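Local coordinates for protein indole-3-pyruvate decarboxylase (Azospirillum brasilense, PDB 2NXW) that catalyses the thiamine diphosphate- and metal-dependent decarboxylation of indole-3-pyruvate to indole-3-acetaldehyde and carbon dioxide, in the biosynthesis of the plant hormone auxin, at residues V428-C436 with E458-P469; T84-Y92 with P112-P120. One frame throughout, in Å; residues are numbered along the deposited sequence. Where two conformers were deposited one is given.

Contact 1. Residues V428-C436 with E458-P469; sequences VPAGIGAQC and ELGNCRRLGIDP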
loop_
_atom_site.group_PDB
_atom_site.type_symbol
_atom_site.label_atom_id
_atom_site.label_comp_id
_atom_site.label_asym_id
_atom_site.label_seq_id
_atom_site.Cartn_x
_atom_site.Cartn_y
_atom_site.Cartn_z
ATOM N N VAL A 428 -31.292 6.400 15.479
ATOM C CA VAL A 428 -31.736 6.519 16.858
ATOM C C VAL A 428 -30.669 7.188 17.733
ATOM O O VAL A 428 -30.978 8.125 18.462
ATOM C CB VAL A 428 -32.187 5.138 17.392
ATOM C CG1 VAL A 428 -32.362 5.171 18.904
ATOM C CG2 VAL A 428 -33.532 4.757 16.732
ATOM N N PRO A 429 -29.405 6.732 17.670
ATOM C CA PRO A 429 -28.367 7.371 18.490
ATOM C C PRO A 429 -28.189 8.846 18.154
ATOM O O PRO A 429 -27.886 9.648 19.038
ATOM C CB PRO A 429 -27.114 6.577 18.165
ATOM C CG PRO A 429 -27.651 5.201 17.853
ATOM C CD PRO A 429 -28.927 5.459 17.094
ATOM N N ALA A 430 -28.356 9.218 16.886
ATOM C CA ALA A 430 -28.204 10.624 16.511
ATOM C C ALA A 430 -29.360 11.428 17.108
ATOM O O ALA A 430 -29.157 12.542 17.591
ATOM C CB ALA A 430 -28.176 10.774 14.992
ATOM N N GLY A 431 -30.569 10.876 17.073
ATOM C CA GLY A 431 -31.697 11.583 17.655
ATOM C C GLY A 431 -31.452 11.783 19.140
ATOM O O GLY A 431 -31.773 12.834 19.698
ATOM N N ILE A 432 -30.882 10.771 19.783
ATOM C CA ILE A 432 -30.589 10.844 21.213
ATOM C C ILE A 432 -29.509 11.897 21.489
ATOM O O ILE A 432 -29.663 12.740 22.383
ATOM C CB ILE A 432 -30.154 9.451 21.740
ATOM C CG1 ILE A 432 -31.381 8.537 21.839
ATOM C CG2 ILE A 432 -29.427 9.584 23.078
ATOM C CD1 ILE A 432 -31.043 7.068 22.031
ATOM N N GLY A 433 -28.426 11.873 20.718
ATOM C CA GLY A 433 -27.360 12.842 20.930
ATOM C C GLY A 433 -27.840 14.263 20.712
ATOM O O GLY A 433 -27.540 15.176 21.500
ATOM N N ALA A 434 -28.595 14.467 19.638
ATOM C CA ALA A 434 -29.103 15.793 19.343
ATOM C C ALA A 434 -30.036 16.256 20.450
ATOM O O ALA A 434 -29.921 17.389 20.922
ATOM C CB ALA A 434 -29.838 15.802 17.997
ATOM N N GLN A 435 -30.952 15.400 20.895
ATOM C CA GLN A 435 -31.865 15.861 21.930
ATOM C C GLN A 435 -31.148 16.126 23.258
ATOM O O GLN A 435 -31.577 16.984 24.034
ATOM C CB GLN A 435 -33.048 14.893 22.097
ATOM C CG GLN A 435 -34.171 15.552 22.926
ATOM C CD GLN A 435 -35.559 14.958 22.743
ATOM O OE1 GLN A 435 -36.434 15.131 23.615
ATOM N NE2 GLN A 435 -35.789 14.283 21.628
ATOM N N CYS A 436 -30.047 15.426 23.526
ATOM C CA CYS A 436 -29.324 15.687 24.773
ATOM C C CYS A 436 -28.815 17.127 24.813
ATOM O O CYS A 436 -28.688 17.703 25.898
ATOM C CB CYS A 436 -28.135 14.737 24.945
ATOM S SG CYS A 436 -28.580 13.073 25.482
ATOM N N GLU A 458 -30.856 1.682 21.932
ATOM C CA GLU A 458 -30.290 2.762 22.724
ATOM C C GLU A 458 -31.386 3.613 23.368
ATOM O O GLU A 458 -31.122 4.353 24.313
ATOM C CB GLU A 458 -29.369 3.619 21.864
ATOM C CG GLU A 458 -28.113 2.891 21.402
ATOM C CD GLU A 458 -27.126 2.599 22.522
ATOM O OE1 GLU A 458 -27.213 3.229 23.598
ATOM O OE2 GLU A 458 -26.242 1.743 22.309
ATOM N N LEU A 459 -32.620 3.471 22.886
ATOM C CA LEU A 459 -33.737 4.219 23.456
ATOM C C LEU A 459 -33.932 3.866 24.931
ATOM O O LEU A 459 -34.562 4.629 25.670
ATOM C CB LEU A 459 -35.019 3.937 22.668
ATOM C CG LEU A 459 -35.106 4.598 21.288
ATOM C CD1 LEU A 459 -36.305 4.001 20.550
ATOM C CD2 LEU A 459 -35.266 6.124 21.424
ATOM N N GLY A 460 -33.408 2.720 25.362
ATOM C CA GLY A 460 -33.528 2.343 26.765
ATOM C C GLY A 460 -32.810 3.312 27.699
ATOM O O GLY A 460 -32.981 3.251 28.928
ATOM N N ASN A 461 -32.000 4.203 27.135
ATOM C CA ASN A 461 -31.266 5.193 27.923
ATOM C C ASN A 461 -31.969 6.533 28.033
ATOM O O ASN A 461 -31.494 7.416 28.748
ATOM C CB ASN A 461 -29.879 5.417 27.316
ATOM C CG ASN A 461 -29.026 4.176 27.376
ATOM O OD1 ASN A 461 -28.666 3.712 28.459
ATOM N ND2 ASN A 461 -28.703 3.614 26.207
ATOM N N CYS A 462 -33.095 6.694 27.350
ATOM C CA CYS A 462 -33.798 7.972 27.371
ATOM C C CYS A 462 -34.184 8.490 28.749
ATOM O O CYS A 462 -33.985 9.676 29.034
ATOM C CB CYS A 462 -35.048 7.915 26.496
ATOM S SG CYS A 462 -34.693 7.866 24.725
ATOM N N ARG A 463 -34.717 7.623 29.603
ATOM C CA ARG A 463 -35.130 8.089 30.929
ATOM C C ARG A 463 -33.964 8.685 31.699
ATOM O O ARG A 463 -34.071 9.793 32.241
ATOM C CB ARG A 463 -35.738 6.963 31.763
ATOM C CG ARG A 463 -36.336 7.489 33.085
ATOM C CD ARG A 463 -36.142 6.523 34.255
ATOM N NE ARG A 463 -34.735 6.332 34.621
ATOM C CZ ARG A 463 -33.986 7.211 35.287
ATOM N NH1 ARG A 463 -34.491 8.375 35.686
ATOM N NH2 ARG A 463 -32.718 6.924 35.552
ATOM N N ARG A 464 -32.840 7.976 31.743
ATOM C CA ARG A 464 -31.678 8.478 32.480
ATOM C C ARG A 464 -31.141 9.774 31.871
ATOM O O ARG A 464 -30.685 10.675 32.585
ATOM C CB ARG A 464 -30.575 7.415 32.493
ATOM C CG ARG A 464 -29.356 7.798 33.316
ATOM C CD ARG A 464 -28.360 6.649 33.425
ATOM N NE ARG A 464 -27.772 6.285 32.138
ATOM C CZ ARG A 464 -28.304 5.429 31.268
ATOM N NH1 ARG A 464 -29.457 4.820 31.524
ATOM N NH2 ARG A 464 -27.674 5.180 30.133
ATOM N N LEU A 465 -31.203 9.877 30.551
ATOM C CA LEU A 465 -30.729 11.063 29.853
ATOM C C LEU A 465 -31.726 12.221 29.933
ATOM O O LEU A 465 -31.397 13.361 29.587
ATOM C CB LEU A 465 -30.466 10.722 28.390
ATOM C CG LEU A 465 -29.342 9.725 28.124
ATOM C CD1 LEU A 465 -29.426 9.275 26.672
ATOM C CD2 LEU A 465 -27.989 10.369 28.428
ATOM N N GLY A 466 -32.940 11.923 30.378
ATOM C CA GLY A 466 -33.961 12.952 30.501
ATOM C C GLY A 466 -34.503 13.468 29.182
ATOM O O GLY A 466 -34.815 14.649 29.060
ATOM N N ILE A 467 -34.605 12.589 28.188
ATOM C CA ILE A 467 -35.122 12.984 26.882
ATOM C C ILE A 467 -36.289 12.080 26.465
ATOM O O ILE A 467 -36.461 10.986 27.015
ATOM C CB ILE A 467 -34.018 12.945 25.797
ATOM C CG1 ILE A 467 -33.483 11.522 25.641
ATOM C CG2 ILE A 467 -32.897 13.929 26.165
ATOM C CD1 ILE A 467 -32.497 11.347 24.486
ATOM N N ASP A 468 -37.064 12.541 25.486
ATOM C CA ASP A 468 -38.265 11.822 25.045
ATOM C C ASP A 468 -38.520 11.910 23.541
ATOM O O ASP A 468 -39.599 12.316 23.098
ATOM C CB ASP A 468 -39.481 12.388 25.790
ATOM C CG ASP A 468 -39.660 13.897 25.588
ATOM O OD1 ASP A 468 -38.825 14.553 24.936
ATOM O OD2 ASP A 468 -40.657 14.432 26.101
ATOM N N PRO A 469 -37.547 11.489 22.724
ATOM C CA PRO A 469 -37.760 11.572 21.277
ATOM C C PRO A 469 -38.927 10.750 20.738
ATOM O O PRO A 469 -39.371 9.781 21.374
ATOM C CB PRO A 469 -36.416 11.101 20.705
ATOM C CG PRO A 469 -35.947 10.111 21.729
ATOM C CD PRO A 469 -36.283 10.800 23.045
HETATM O O HOH W 1 -29.543 15.594 28.369
#
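The helix of Val428-Cys436 approaches Glu458-Pro469 at two places, with CA of Pro429 6.5 Å from CA of Glu458 and CA of Gln435 6.6 Å from CA of Ile467; between them the 458-469 chain makes a 3-10 turn and a short helix closed by a Schellman motif at Gly466. Ile432 spreads its branches across this turn and helix: CD1 comes 3.5 Å from Glu458 O, while CG2 meets Leu465 CD1 at 3.6 Å. Ile467 crosses Ile432 at about a right angle. With chi1 at 62° its CG1 lies between the backbone N and the carbonyl carbon, which sends CD1 to Ile432 CG2 and leaves CG2 for Gln435 CG, 3.8 Å away. Cys436 SG rests against both methyls of Leu465, and Val428 CG1 abuts Leu459 CG at 3.7 Å. The extended Gln435 chain carries its amide beside Asp468 and the ring of Pro469; Asp468 is itself held by Arg530 and Gly531. An alanine in place of Gln435 would take away CG and the amide, which would probably leave Ile467 CG2 less covered and open a gap beside Pro469. Within the C-terminal thiamine diphosphate-binding domain, Val428 also packs on Thr445 and Val447 of strand 443-448, Pro469 leads into the adjacent strand 470-475, and Pro429 and Glu458 both lean on Ala70 of helix 68-82.

Contact 2. Residues T84-Y92 with P112-P120; sequences TLGVAAVTY and PVVVISGAP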
loop_
_atom_site.group_PDB
_atom_site.type_symbol
_atom_site.label_atom_id
_atom_site.label_comp_id
_atom_site.label_asym_id
_atom_site.label_seq_id
_atom_site.Cartn_x
_atom_site.Cartn_y
_atom_site.Cartn_z
ATOM N N THR A 84 -20.548 22.580 16.415
ATOM C CA THR A 84 -19.443 22.702 17.350
ATOM C C THR A 84 -18.707 21.369 17.458
ATOM O O THR A 84 -18.896 20.485 16.615
ATOM C CB THR A 84 -19.969 23.166 18.732
ATOM O OG1 THR A 84 -18.867 23.520 19.577
ATOM C CG2 THR A 84 -20.786 22.075 19.404
ATOM N N LEU A 85 -17.861 21.227 18.473
ATOM C CA LEU A 85 -17.130 19.977 18.670
ATOM C C LEU A 85 -17.992 18.960 19.388
ATOM O O LEU A 85 -18.729 19.312 20.318
ATOM C CB LEU A 85 -15.874 20.199 19.525
ATOM C CG LEU A 85 -14.777 21.096 18.957
ATOM C CD1 LEU A 85 -13.639 21.152 19.957
ATOM C CD2 LEU A 85 -14.278 20.554 17.619
ATOM N N GLY A 86 -17.905 17.703 18.944
ATOM C CA GLY A 86 -18.611 16.618 19.601
ATOM C C GLY A 86 -17.568 15.904 20.450
ATOM O O GLY A 86 -16.380 15.972 20.136
ATOM N N VAL A 87 -17.983 15.227 21.519
ATOM C CA VAL A 87 -17.021 14.542 22.381
ATOM C C VAL A 87 -17.472 13.127 22.688
ATOM O O VAL A 87 -18.554 12.902 23.240
ATOM C CB VAL A 87 -16.792 15.325 23.704
ATOM C CG1 VAL A 87 -15.615 14.720 24.468
ATOM C CG2 VAL A 87 -16.526 16.797 23.395
ATOM N N ALA A 88 -16.611 12.176 22.337
ATOM C CA ALA A 88 -16.881 10.757 22.517
ATOM C C ALA A 88 -15.741 10.119 23.286
ATOM O O ALA A 88 -14.606 10.080 22.795
ATOM C CB ALA A 88 -17.023 10.092 21.151
ATOM N N ALA A 89 -16.052 9.613 24.475
ATOM C CA ALA A 89 -15.056 8.996 25.353
ATOM C C ALA A 89 -15.212 7.488 25.447
ATOM O O ALA A 89 -16.294 6.979 25.743
ATOM C CB ALA A 89 -15.144 9.623 26.759
ATOM N N VAL A 90 -14.103 6.790 25.216
ATOM C CA VAL A 90 -14.072 5.337 25.232
ATOM C C VAL A 90 -12.880 4.778 25.997
ATOM O O VAL A 90 -11.986 5.520 26.431
ATOM C CB VAL A 90 -14.019 4.778 23.791
ATOM C CG1 VAL A 90 -15.309 5.150 23.041
ATOM C CG2 VAL A 90 -12.795 5.316 23.065
ATOM N N THR A 91 -12.866 3.468 26.170
ATOM C CA THR A 91 -11.763 2.829 26.859
ATOM C C THR A 91 -10.883 2.143 25.820
ATOM O O THR A 91 -11.306 1.888 24.690
ATOM C CB THR A 91 -12.266 1.831 27.917
ATOM O OG1 THR A 91 -11.167 1.436 28.753
ATOM C CG2 THR A 91 -12.893 0.601 27.254
ATOM N N TYR A 92 -9.652 1.853 26.218
ATOM C CA TYR A 92 -8.665 1.239 25.340
ATOM C C TYR A 92 -9.073 -0.140 24.862
ATOM O O TYR A 92 -9.677 -0.920 25.603
ATOM C CB TYR A 92 -7.326 1.130 26.079
ATOM C CG TYR A 92 -6.131 1.003 25.164
ATOM C CD1 TYR A 92 -5.733 2.082 24.383
ATOM C CD2 TYR A 92 -5.403 -0.185 25.077
ATOM C CE1 TYR A 92 -4.639 2.001 23.534
ATOM C CE2 TYR A 92 -4.290 -0.282 24.215
ATOM C CZ TYR A 92 -3.923 0.826 23.451
ATOM O OH TYR A 92 -2.835 0.785 22.605
ATOM N N PRO A 112 -16.691 17.299 13.363
ATOM C CA PRO A 112 -15.574 17.220 14.306
ATOM C C PRO A 112 -15.824 16.538 15.636
ATOM O O PRO A 112 -16.092 17.195 16.652
ATOM C CB PRO A 112 -15.170 18.680 14.465
ATOM C CG PRO A 112 -16.483 19.366 14.475
ATOM C CD PRO A 112 -17.253 18.664 13.336
ATOM N N VAL A 113 -15.736 15.215 15.622
ATOM C CA VAL A 113 -15.903 14.439 16.835
ATOM C C VAL A 113 -14.532 14.260 17.461
ATOM O O VAL A 113 -13.597 13.788 16.810
ATOM C CB VAL A 113 -16.503 13.034 16.552
ATOM C CG1 VAL A 113 -16.455 12.182 17.816
ATOM C CG2 VAL A 113 -17.948 13.175 16.062
ATOM N N VAL A 114 -14.410 14.672 18.717
ATOM C CA VAL A 114 -13.160 14.519 19.448
ATOM C C VAL A 114 -13.234 13.182 20.177
ATOM O O VAL A 114 -14.029 13.007 21.105
ATOM C CB VAL A 114 -12.969 15.656 20.482
ATOM C CG1 VAL A 114 -11.680 15.436 21.268
ATOM C CG2 VAL A 114 -12.940 17.007 19.772
ATOM N N VAL A 115 -12.429 12.227 19.730
ATOM C CA VAL A 115 -12.388 10.911 20.345
ATOM C C VAL A 115 -11.340 10.942 21.446
ATOM O O VAL A 115 -10.193 11.320 21.195
ATOM C CB VAL A 115 -11.983 9.843 19.314
ATOM C CG1 VAL A 115 -11.855 8.465 19.988
ATOM C CG2 VAL A 115 -13.014 9.807 18.193
ATOM N N ILE A 116 -11.739 10.562 22.655
ATOM C CA ILE A 116 -10.824 10.535 23.793
ATOM C C ILE A 116 -10.799 9.108 24.308
ATOM O O ILE A 116 -11.806 8.606 24.807
ATOM C CB ILE A 116 -11.309 11.445 24.947
ATOM C CG1 ILE A 116 -11.546 12.861 24.430
ATOM C CG2 ILE A 116 -10.257 11.461 26.075
ATOM C CD1 ILE A 116 -12.150 13.785 25.472
ATOM N N SER A 117 -9.659 8.439 24.175
ATOM C CA SER A 117 -9.548 7.069 24.657
ATOM C C SER A 117 -8.628 6.940 25.849
ATOM O O SER A 117 -7.568 7.565 25.895
ATOM C CB SER A 117 -9.006 6.135 23.564
ATOM O OG SER A 117 -8.881 4.802 24.047
ATOM N N GLY A 118 -9.041 6.131 26.815
ATOM C CA GLY A 118 -8.177 5.861 27.950
ATOM C C GLY A 118 -7.087 4.961 27.380
ATOM O O GLY A 118 -7.221 4.421 26.275
ATOM N N ALA A 119 -5.997 4.787 28.113
ATOM C CA ALA A 119 -4.909 3.943 27.640
ATOM C C ALA A 119 -4.082 3.495 28.832
ATOM O O ALA A 119 -4.197 4.057 29.922
ATOM C CB ALA A 119 -4.028 4.718 26.663
ATOM N N PRO A 120 -3.254 2.461 28.648
ATOM C CA PRO A 120 -2.411 1.970 29.744
ATOM C C PRO A 120 -1.514 3.102 30.240
ATOM O O PRO A 120 -1.174 4.005 29.473
ATOM C CB PRO A 120 -1.605 0.851 29.081
ATOM C CG PRO A 120 -2.551 0.330 28.027
ATOM C CD PRO A 120 -3.122 1.608 27.451
#
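Gly86, Ala88 and Val90 each use N and O toward the other strand, giving six backbone hydrogen bonds with Pro112, Val114, Ile116 and Gly118 in parallel register. Val114 N to Gly86 O is 2.8 Å, its donor standing above the carbonyl plane; the bond from Ala88 N to Val114 O is almost straight, 179° at the hydrogen. CA-H groups of Val87, Ala89, Val115 and Ser117 add longer CA-H...O contacts to carbonyls of the same set. Near the C-terminal end Ser117 OG donates to Gly118 O at 2.8 Å, in the carbonyl plane on a lone pair, and is also bonded to Gln141. These are the middle strands of the six-stranded parallel sheet of the N-terminal thiamine diphosphate-binding domain, joined by a beta-alpha-beta crossover through helices 94-97 and 100-108. Strand 39-41 flanks 86-90, and strand 179-184 flanks 113-119. On one face Val87 CG1 meets Ile116 CD1 at 3.7 Å, and Val114 packs on Leu169 of helix 161-175. On the other, Ala88 CB touches Val113 CG1 at 4.0 Å under helix 68-82. At the N-terminal end, the Leu85 side chain crosses that of Pro112 at about a right angle, CD2 3.8 Å from Pro112 CB. Past the strand end Tyr92 receives Pro120 CD over its ring in a CH-pi contact, 3.7 Å from the centroid and 11° off the normal. The edge of the same ring faces Gly118 O, and its OH bonds Asp139. The side chain of neighbouring Thr91 comes within about 4 Å of a bound thiamine diphosphate.

From the N terminus, contact 2 comes first: strand 86-90 is followed by two helices, and the chain returns at 113-119, closing a loop of 19 residues in the N-terminal cofactor-binding domain. The central domain lies between, and only then does contact 1 close its own loop of 21 residues, through strand 443-448 and helix 449-455 of the C-terminal domain. The two loops follow in series, neither nested nor crossed. The centres of contact 1 and contact 2 lie about 19 Å apart and the nearest atoms of contact 1 and contact 2 about 9 Å, so the two do not meet. Helix 68-82 of the N-terminal domain packs on Ala88 and Val113 of contact 2 and meets the C-terminal domain at contact 1.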